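Side-chain contacts in Sso-CP2 metallo-carboxypetidase (Sulfolobus solfataricus, PDB 4MMO), which probably acts as a zinc-dependent carboxypeptidase of the M20 family, hydrolysing peptides at a metal-binding active site: residues 114-119 and 127-132; 120-125 and 426-431; 357-362 and 394-399. All coordinates share one frame; numbering follows the deposited sequence.

Interaction 1. Residues 114-119 and 127-132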
loop_
_atom_site.group_PDB
_atom_site.type_symbol
_atom_site.label_atom_id
_atom_site.label_comp_id
_atom_site.label_asym_id
_atom_site.label_seq_id
_atom_site.Cartn_x
_atom_site.Cartn_y
_atom_site.Cartn_z
ATOM N N PHE A 114 -25.581 -11.581 34.198
ATOM C CA PHE A 114 -26.636 -12.480 34.626
ATOM C C PHE A 114 -26.173 -13.379 35.779
ATOM O O PHE A 114 -26.983 -13.781 36.611
ATOM C CB PHE A 114 -27.165 -13.296 33.446
ATOM C CG PHE A 114 -28.231 -12.581 32.659
ATOM C CD1 PHE A 114 -29.521 -12.489 33.153
ATOM C CD2 PHE A 114 -27.938 -11.983 31.443
ATOM C CE1 PHE A 114 -30.504 -11.824 32.446
ATOM C CE2 PHE A 114 -28.918 -11.317 30.730
ATOM C CZ PHE A 114 -30.202 -11.237 31.232
ATOM N N ALA A 115 -24.877 -13.672 35.841
ATOM C CA ALA A 115 -24.325 -14.402 36.980
ATOM C C ALA A 115 -24.500 -13.577 38.250
ATOM O O ALA A 115 -24.964 -14.084 39.270
ATOM C CB ALA A 115 -22.857 -14.725 36.758
ATOM N N ILE A 116 -24.140 -12.299 38.177
ATOM C CA ILE A 116 -24.254 -11.409 39.325
ATOM C C ILE A 116 -25.707 -11.323 39.769
ATOM O O ILE A 116 -26.001 -11.342 40.966
ATOM C CB ILE A 116 -23.718 -10.002 39.001
ATOM C CG1 ILE A 116 -22.217 -10.069 38.714
ATOM C CG2 ILE A 116 -23.977 -9.033 40.158
ATOM C CD1 ILE A 116 -21.643 -8.793 38.109
ATOM N N LYS A 117 -26.608 -11.235 38.796
ATOM C CA LYS A 117 -28.036 -11.165 39.067
ATOM C C LYS A 117 -28.509 -12.390 39.834
ATOM O O LYS A 117 -29.265 -12.278 40.799
ATOM C CB LYS A 117 -28.813 -11.073 37.756
ATOM C CG LYS A 117 -30.317 -10.966 37.932
ATOM C CD LYS A 117 -31.038 -11.092 36.601
ATOM C CE LYS A 117 -32.441 -10.521 36.682
ATOM N NZ LYS A 117 -33.213 -11.064 37.831
ATOM N N HIS A 118 -28.078 -13.562 39.384
ATOM C CA HIS A 118 -28.494 -14.809 40.003
ATOM C C HIS A 118 -28.067 -14.845 41.465
ATOM O O HIS A 118 -28.870 -15.156 42.345
ATOM C CB HIS A 118 -27.922 -16.000 39.234
ATOM C CG HIS A 118 -28.487 -16.147 37.856
ATOM N ND1 HIS A 118 -28.052 -17.112 36.970
ATOM C CD2 HIS A 118 -29.452 -15.454 37.210
ATOM C CE1 HIS A 118 -28.724 -17.002 35.840
ATOM N NE2 HIS A 118 -29.581 -16.003 35.957
ATOM N N LEU A 119 -26.811 -14.500 41.727
ATOM C CA LEU A 119 -26.302 -14.497 43.091
ATOM C C LEU A 119 -27.040 -13.478 43.957
ATOM O O LEU A 119 -27.346 -13.756 45.113
ATOM C CB LEU A 119 -24.797 -14.224 43.106
ATOM C CG LEU A 119 -23.915 -15.285 42.441
ATOM C CD1 LEU A 119 -22.444 -14.939 42.619
ATOM C CD2 LEU A 119 -24.193 -16.678 42.989
ATOM N N VAL A 127 -19.055 -10.582 47.516
ATOM C CA VAL A 127 -17.967 -9.738 47.052
ATOM C C VAL A 127 -18.575 -8.494 46.417
ATOM O O VAL A 127 -19.519 -8.587 45.635
ATOM C CB VAL A 127 -17.063 -10.485 46.037
ATOM C CG1 VAL A 127 -17.885 -11.084 44.913
ATOM C CG2 VAL A 127 -15.975 -9.569 45.488
ATOM N N ASN A 128 -18.055 -7.330 46.783
ATOM C CA ASN A 128 -18.489 -6.094 46.162
ATOM C C ASN A 128 -18.012 -6.083 44.721
ATOM O O ASN A 128 -16.878 -6.474 44.436
ATOM C CB ASN A 128 -17.926 -4.894 46.914
ATOM C CG ASN A 128 -18.282 -4.911 48.381
ATOM O OD1 ASN A 128 -19.417 -5.203 48.752
ATOM N ND2 ASN A 128 -17.308 -4.599 49.228
ATOM N N VAL A 129 -18.882 -5.647 43.815
ATOM C CA VAL A 129 -18.569 -5.641 42.393
ATOM C C VAL A 129 -18.688 -4.239 41.816
ATOM O O VAL A 129 -19.709 -3.566 41.978
ATOM C CB VAL A 129 -19.486 -6.605 41.618
ATOM C CG1 VAL A 129 -19.249 -6.503 40.111
ATOM C CG2 VAL A 129 -19.250 -8.023 42.089
ATOM N N LYS A 130 -17.625 -3.810 41.149
ATOM C CA LYS A 130 -17.623 -2.567 40.393
ATOM C C LYS A 130 -17.509 -2.914 38.920
ATOM O O LYS A 130 -16.641 -3.699 38.528
ATOM C CB LYS A 130 -16.458 -1.687 40.826
ATOM C CG LYS A 130 -16.550 -1.236 42.266
ATOM C CD LYS A 130 -15.357 -0.393 42.661
ATOM C CE LYS A 130 -15.560 0.233 44.029
ATOM N NZ LYS A 130 -14.391 1.056 44.433
ATOM N N LEU A 131 -18.401 -2.341 38.115
ATOM C CA LEU A 131 -18.458 -2.619 36.685
ATOM C C LEU A 131 -17.928 -1.437 35.889
ATOM O O LEU A 131 -18.287 -0.291 36.154
ATOM C CB LEU A 131 -19.898 -2.896 36.254
ATOM C CG LEU A 131 -20.645 -4.038 36.941
ATOM C CD1 LEU A 131 -22.069 -4.090 36.407
ATOM C CD2 LEU A 131 -19.939 -5.373 36.735
ATOM N N LEU A 132 -17.073 -1.723 34.913
ATOM C CA LEU A 132 -16.526 -0.683 34.051
ATOM C C LEU A 132 -16.545 -1.140 32.602
ATOM O O LEU A 132 -15.701 -1.929 32.179
ATOM C CB LEU A 132 -15.099 -0.322 34.473
ATOM C CG LEU A 132 -14.532 0.959 33.855
ATOM C CD1 LEU A 132 -15.311 2.158 34.334
ATOM C CD2 LEU A 132 -13.060 1.132 34.194
#

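Interaction 2. Residues 120-125 and 426-431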
loop_
_atom_site.group_PDB
_atom_site.type_symbol
_atom_site.label_atom_id
_atom_site.label_comp_id
_atom_site.label_asym_id
_atom_site.label_seq_id
_atom_site.Cartn_x
_atom_site.Cartn_y
_atom_site.Cartn_z
ATOM N N LEU A 120 -27.329 -12.306 43.398
ATOM C CA LEU A 120 -28.095 -11.290 44.115
ATOM C C LEU A 120 -29.494 -11.799 44.455
ATOM O O LEU A 120 -29.992 -11.584 45.561
ATOM C CB LEU A 120 -28.213 -10.010 43.282
ATOM C CG LEU A 120 -27.026 -9.044 43.273
ATOM C CD1 LEU A 120 -27.274 -7.917 42.281
ATOM C CD2 LEU A 120 -26.774 -8.480 44.659
ATOM N N ASP A 121 -30.124 -12.472 43.495
ATOM C CA ASP A 121 -31.480 -12.978 43.671
ATOM C C ASP A 121 -31.566 -14.042 44.768
ATOM O O ASP A 121 -32.654 -14.339 45.263
ATOM C CB ASP A 121 -32.008 -13.560 42.355
ATOM C CG ASP A 121 -32.332 -12.487 41.322
ATOM O OD1 ASP A 121 -32.389 -11.292 41.682
ATOM O OD2 ASP A 121 -32.544 -12.851 40.145
ATOM N N LYS A 122 -30.421 -14.611 45.137
ATOM C CA LYS A 122 -30.370 -15.650 46.161
ATOM C C LYS A 122 -29.652 -15.172 47.421
ATOM O O LYS A 122 -29.426 -15.953 48.346
ATOM C CB LYS A 122 -29.650 -16.888 45.622
ATOM C CG LYS A 122 -30.238 -17.465 44.346
ATOM C CD LYS A 122 -29.486 -18.729 43.943
ATOM C CE LYS A 122 -29.623 -19.037 42.460
ATOM N NZ LYS A 122 -28.298 -19.036 41.773
ATOM N N ASN A 123 -29.298 -13.890 47.457
ATOM C CA ASN A 123 -28.503 -13.342 48.552
ATOM C C ASN A 123 -27.222 -14.149 48.781
ATOM O O ASN A 123 -26.846 -14.434 49.918
ATOM C CB ASN A 123 -29.334 -13.258 49.837
ATOM C CG ASN A 123 -30.226 -12.031 49.874
ATOM O OD1 ASN A 123 -29.882 -11.018 50.484
ATOM N ND2 ASN A 123 -31.374 -12.112 49.214
ATOM N N GLU A 124 -26.557 -14.507 47.685
ATOM C CA GLU A 124 -25.337 -15.310 47.736
ATOM C C GLU A 124 -24.095 -14.543 47.269
ATOM O O GLU A 124 -23.012 -15.120 47.172
ATOM C CB GLU A 124 -25.502 -16.576 46.887
ATOM C CG GLU A 124 -26.566 -17.532 47.403
ATOM C CD GLU A 124 -26.656 -18.813 46.590
ATOM O OE1 GLU A 124 -26.163 -18.834 45.442
ATOM O OE2 GLU A 124 -27.220 -19.802 47.100
ATOM N N LEU A 125 -24.245 -13.251 46.980
ATOM C CA LEU A 125 -23.110 -12.438 46.546
ATOM C C LEU A 125 -22.321 -11.923 47.747
ATOM O O LEU A 125 -22.826 -11.128 48.542
ATOM C CB LEU A 125 -23.571 -11.263 45.677
ATOM C CG LEU A 125 -22.445 -10.410 45.078
ATOM C CD1 LEU A 125 -21.603 -11.220 44.105
ATOM C CD2 LEU A 125 -22.997 -9.166 44.395
ATOM N N HIS A 426 -19.753 -20.358 34.894
ATOM C CA HIS A 426 -18.364 -20.127 35.280
ATOM C C HIS A 426 -18.236 -18.884 36.154
ATOM O O HIS A 426 -17.486 -18.878 37.130
ATOM C CB HIS A 426 -17.490 -19.986 34.033
ATOM C CG HIS A 426 -16.025 -19.891 34.319
ATOM N ND1 HIS A 426 -15.086 -19.682 33.328
ATOM C CD2 HIS A 426 -15.325 -19.983 35.476
ATOM C CE1 HIS A 426 -13.882 -19.644 33.862
ATOM N NE2 HIS A 426 -13.998 -19.823 35.168
ATOM N N THR A 427 -18.973 -17.834 35.811
ATOM C CA THR A 427 -18.881 -16.584 36.552
ATOM C C THR A 427 -19.463 -16.746 37.949
ATOM O O THR A 427 -18.909 -16.239 38.925
ATOM C CB THR A 427 -19.635 -15.442 35.844
ATOM O OG1 THR A 427 -19.154 -15.297 34.499
ATOM C CG2 THR A 427 -19.453 -14.131 36.606
ATOM N N GLU A 428 -20.599 -17.434 38.027
ATOM C CA GLU A 428 -21.259 -17.709 39.300
ATOM C C GLU A 428 -20.318 -18.438 40.251
ATOM O O GLU A 428 -20.094 -17.991 41.375
ATOM C CB GLU A 428 -22.528 -18.536 39.074
ATOM C CG GLU A 428 -23.727 -17.705 38.641
ATOM C CD GLU A 428 -24.907 -18.546 38.177
ATOM O OE1 GLU A 428 -24.727 -19.749 37.895
ATOM O OE2 GLU A 428 -26.020 -17.995 38.083
ATOM N N GLU A 429 -19.756 -19.551 39.789
ATOM C CA GLU A 429 -18.814 -20.319 40.597
ATOM C C GLU A 429 -17.597 -19.480 40.959
ATOM O O GLU A 429 -17.085 -19.578 42.075
ATOM C CB GLU A 429 -18.375 -21.588 39.866
ATOM C CG GLU A 429 -19.336 -22.757 40.021
ATOM C CD GLU A 429 -19.478 -23.208 41.465
ATOM O OE1 GLU A 429 -20.516 -23.818 41.795
ATOM O OE2 GLU A 429 -18.553 -22.952 42.269
ATOM N N PHE A 430 -17.140 -18.645 40.029
ATOM C CA PHE A 430 -15.989 -17.799 40.308
ATOM C C PHE A 430 -16.293 -16.821 41.440
ATOM O O PHE A 430 -15.464 -16.618 42.323
ATOM C CB PHE A 430 -15.534 -17.040 39.061
ATOM C CG PHE A 430 -14.683 -15.843 39.369
ATOM C CD1 PHE A 430 -13.368 -15.999 39.783
ATOM C CD2 PHE A 430 -15.202 -14.561 39.267
ATOM C CE1 PHE A 430 -12.584 -14.899 40.084
ATOM C CE2 PHE A 430 -14.424 -13.459 39.568
ATOM C CZ PHE A 430 -13.112 -13.627 39.976
ATOM N N LEU A 431 -17.485 -16.234 41.419
ATOM C CA LEU A 431 -17.868 -15.236 42.415
ATOM C C LEU A 431 -18.151 -15.857 43.791
ATOM O O LEU A 431 -18.022 -15.190 44.813
ATOM C CB LEU A 431 -19.103 -14.457 41.943
ATOM C CG LEU A 431 -18.962 -13.532 40.720
ATOM C CD1 LEU A 431 -20.327 -13.042 40.288
ATOM C CD2 LEU A 431 -18.057 -12.347 41.011
HETATM O O HOH W 1 -20.199 -14.380 46.188
#

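Interaction 3. Residues 357-362 and 394-399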
loop_
_atom_site.group_PDB
_atom_site.type_symbol
_atom_site.label_atom_id
_atom_site.label_comp_id
_atom_site.label_asym_id
_atom_site.label_seq_id
_atom_site.Cartn_x
_atom_site.Cartn_y
_atom_site.Cartn_z
ATOM N N LYS A 357 -6.621 -18.160 41.238
ATOM C CA LYS A 357 -6.950 -19.458 41.812
ATOM C C LYS A 357 -8.443 -19.722 41.708
ATOM O O LYS A 357 -8.856 -20.770 41.219
ATOM C CB LYS A 357 -6.502 -19.526 43.275
ATOM C CG LYS A 357 -5.020 -19.815 43.452
ATOM C CD LYS A 357 -4.564 -19.551 44.880
ATOM C CE LYS A 357 -3.289 -20.311 45.213
ATOM N NZ LYS A 357 -2.790 -19.992 46.579
ATOM N N ALA A 358 -9.246 -18.763 42.161
ATOM C CA ALA A 358 -10.702 -18.875 42.079
ATOM C C ALA A 358 -11.154 -19.117 40.641
ATOM O O ALA A 358 -12.126 -19.827 40.389
ATOM C CB ALA A 358 -11.356 -17.621 42.631
ATOM N N MET A 359 -10.432 -18.530 39.696
ATOM C CA MET A 359 -10.778 -18.646 38.287
ATOM C C MET A 359 -10.432 -20.040 37.740
ATOM O O MET A 359 -11.228 -20.655 37.033
ATOM C CB MET A 359 -10.044 -17.559 37.500
ATOM C CG MET A 359 -10.648 -17.232 36.162
ATOM S SD MET A 359 -12.303 -16.501 36.224
ATOM C CE MET A 359 -11.945 -14.839 36.781
ATOM N N ILE A 360 -9.246 -20.536 38.076
ATOM C CA ILE A 360 -8.838 -21.886 37.683
ATOM C C ILE A 360 -9.783 -22.959 38.231
ATOM O O ILE A 360 -10.177 -23.878 37.516
ATOM C CB ILE A 360 -7.398 -22.192 38.150
ATOM C CG1 ILE A 360 -6.405 -21.381 37.315
ATOM C CG2 ILE A 360 -7.084 -23.696 38.035
ATOM C CD1 ILE A 360 -4.956 -21.506 37.756
ATOM N N GLU A 361 -10.142 -22.846 39.503
ATOM C CA GLU A 361 -10.939 -23.878 40.154
ATOM C C GLU A 361 -12.377 -23.870 39.631
ATOM O O GLU A 361 -12.959 -24.926 39.371
ATOM C CB GLU A 361 -10.901 -23.700 41.677
ATOM C CG GLU A 361 -11.659 -24.774 42.463
ATOM C CD GLU A 361 -11.637 -24.545 43.970
ATOM O OE1 GLU A 361 -12.656 -24.844 44.629
ATOM O OE2 GLU A 361 -10.609 -24.068 44.500
ATOM N N SER A 362 -12.945 -22.680 39.464
ATOM C CA SER A 362 -14.302 -22.559 38.932
ATOM C C SER A 362 -14.386 -23.087 37.503
ATOM O O SER A 362 -15.351 -23.760 37.137
ATOM C CB SER A 362 -14.780 -21.104 38.980
ATOM O OG SER A 362 -13.885 -20.246 38.298
ATOM N N ASP A 394 -3.470 -7.948 41.311
ATOM C CA ASP A 394 -4.197 -9.197 41.118
ATOM C C ASP A 394 -5.165 -9.044 39.957
ATOM O O ASP A 394 -6.321 -8.658 40.143
ATOM C CB ASP A 394 -4.938 -9.598 42.397
ATOM C CG ASP A 394 -3.992 -9.868 43.562
ATOM O OD1 ASP A 394 -2.806 -10.158 43.308
ATOM O OD2 ASP A 394 -4.431 -9.791 44.728
ATOM N N ALA A 395 -4.672 -9.340 38.758
ATOM C CA ALA A 395 -5.459 -9.212 37.541
ATOM C C ALA A 395 -5.391 -10.494 36.723
ATOM O O ALA A 395 -4.367 -11.169 36.693
ATOM C CB ALA A 395 -4.966 -8.032 36.716
ATOM N N VAL A 396 -6.495 -10.816 36.060
ATOM C CA VAL A 396 -6.577 -11.992 35.204
ATOM C C VAL A 396 -7.579 -11.735 34.079
ATOM O O VAL A 396 -8.470 -10.894 34.213
ATOM C CB VAL A 396 -7.022 -13.235 36.012
ATOM C CG1 VAL A 396 -8.398 -13.014 36.620
ATOM C CG2 VAL A 396 -7.007 -14.493 35.147
ATOM N N SER A 397 -7.420 -12.451 32.972
ATOM C CA SER A 397 -8.409 -12.439 31.906
ATOM C C SER A 397 -8.937 -13.849 31.703
ATOM O O SER A 397 -8.240 -14.720 31.179
ATOM C CB SER A 397 -7.812 -11.905 30.608
ATOM O OG SER A 397 -8.829 -11.722 29.637
ATOM N N ALA A 398 -10.176 -14.063 32.127
ATOM C CA ALA A 398 -10.795 -15.374 32.053
ATOM C C ALA A 398 -12.305 -15.235 32.103
ATOM O O ALA A 398 -12.815 -14.193 32.511
ATOM C CB ALA A 398 -10.328 -16.216 33.198
ATOM N N ILE A 399 -12.987 -16.325 31.756
ATOM C CA ILE A 399 -14.427 -16.373 31.488
ATOM C C ILE A 399 -14.665 -15.913 30.059
ATOM O O ILE A 399 -14.218 -14.838 29.665
ATOM C CB ILE A 399 -15.288 -15.536 32.462
ATOM C CG1 ILE A 399 -14.978 -15.914 33.915
ATOM C CG2 ILE A 399 -16.767 -15.749 32.162
ATOM C CD1 ILE A 399 -15.593 -14.985 34.942
#

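Interaction 1. Residues 114-119 and 127-132
Ile116 and Val129 reach for each other tip to tip, and the apolar contact between helix and strand runs through one methyl group. CD1 of Ile116 touches CG1 of Val129 at 3.9 Å and, on the same methyl, CD2 of Leu131 at 4.1 Å. That methyl gets so far out because CG1 of Ile116 lies opposite the carbonyl carbon and the chain then runs on extended (chi2 168°). Leu131 meets it differently: the two side chains slide past each other in opposite directions. All three residues are buried. The segments belong to a beta-alpha-beta crossover, in which helix 102-121 links strand 65-71 to the adjacent, parallel strand 128-134. Val129 and Leu131 point to the helix, while the intervening Lys130 is directed elsewhere, its NZ hydrogen-bonded to the carbonyls of Lys154 and Lys156. No polar bond joins the two segments. On the helix, Lys117 forms a salt bridge with Asp121, one turn further on. The zinc ligands His71 and Glu163 are each about 12 Å from Leu131, side chain to side chain.

Interaction 2. Residues 120-125 and 426-431
Leu125 and Leu431 are where the two backbones come nearest, their CA atoms 7.2 Å apart. The first segment is the C-terminal end of helix 102-121 and the turn after it, finished by a Schellman motif: Asn123, with positive phi (53°), is the C-prime residue, Glu124 N bonds back to Leu119 O and Asn123 N to Leu120 O. The chain then turns toward helix 417-433, to which 426-431 belongs. One water joins the main chains, donating to Glu124 O at 3.1 Å and to Leu431 O at 2.7 Å. The water thus bridges the two carbonyls, giving both of its protons.

Among the side chains, the leucines make a loose apolar touch, CD1 of Leu125 to CD1 of Leu431 at 4.4 Å. Leu125 sets out from its backbone pointing neither to nor from the helix; with CG opposite its own N (chi1 -175°), its end is carried over to Leu431. Val60 packs on Leu125, and Leu66 and Leu119 pack on Leu431. Nearer the surface, Lys122 NZ stands 4.5 Å from Glu428 OE2, too far for a salt bridge.

That same OE2 has a closer partner in His118 ND1, a hydrogen bond from the neighbouring turn of helix 102-121. Since His118 NE2 is bonded to Glu4 OE2 as well, two carboxylates flank the imidazole and would probably favour its protonated form; Lys122 should add only a weak, long-range attraction to Glu428.

Interaction 3. Residues 357-362 and 394-399
Met359, the residue that carries this contact with Val396, Ala398 and Ile399, has its carbonyl O met by two groups: Ser362 OG at 3.0 Å, and His426 NE2 in a weak hydrogen bond. Ser362 OG also lies 2.8 Å from Ala358 O.

The four residues that touch across the interface are buried, and they meet through apolar contacts. The Met359 side chain leaves the helix with CG opposite the backbone N (chi1 -159°) and then bends twice, which turns the thioether across the strand, with SD at Ile399 and CE between Ile399 and Val396. SD sits 3.6 Å from CG1 of Ile399, a side chain that it meets at about a right angle; CD1 of Ile399 is also close, 4.1 Å from Met359 CE. That terminal methyl touches CG1 of Val396 as well, at 4.0 Å. Ala398 lies in between, though its very short approach to Met359 CG is doubtful.

Strand 395-396 is an outermost strand of the mixed sheet, hydrogen-bonded to strand 159-161, which leads to the zinc ligand Glu163; the side chains of Ile399 and Glu163 are about 9 Å apart. Helix 354-367 covers this sheet edge, with Met359 also packing on Ile161, Ile175 of strand 174-176 and Phe430 of helix 417-433.

How the interactions relate
Starting from the N terminus, helix 102-121 supplies the first half of both interaction 1 and interaction 2. Interaction 1 closes early, when strand 128-134 returns to pack against the helix. Interaction 2 opens inside that short loop, at 120-125, and closes some 300 residues later on helix 417-433, so the two cross. The long excursion takes in the M20 dimerisation region and, nested within it, interaction 3, which pins helix 354-367 to edge strand 395-396. Interactions 1 and 3 reach the same mixed sheet at different strands, their centres 15 Å apart, while helix 417-433 touches helix 102-121 and helix 354-367 and so connects interaction 2 with interaction 3.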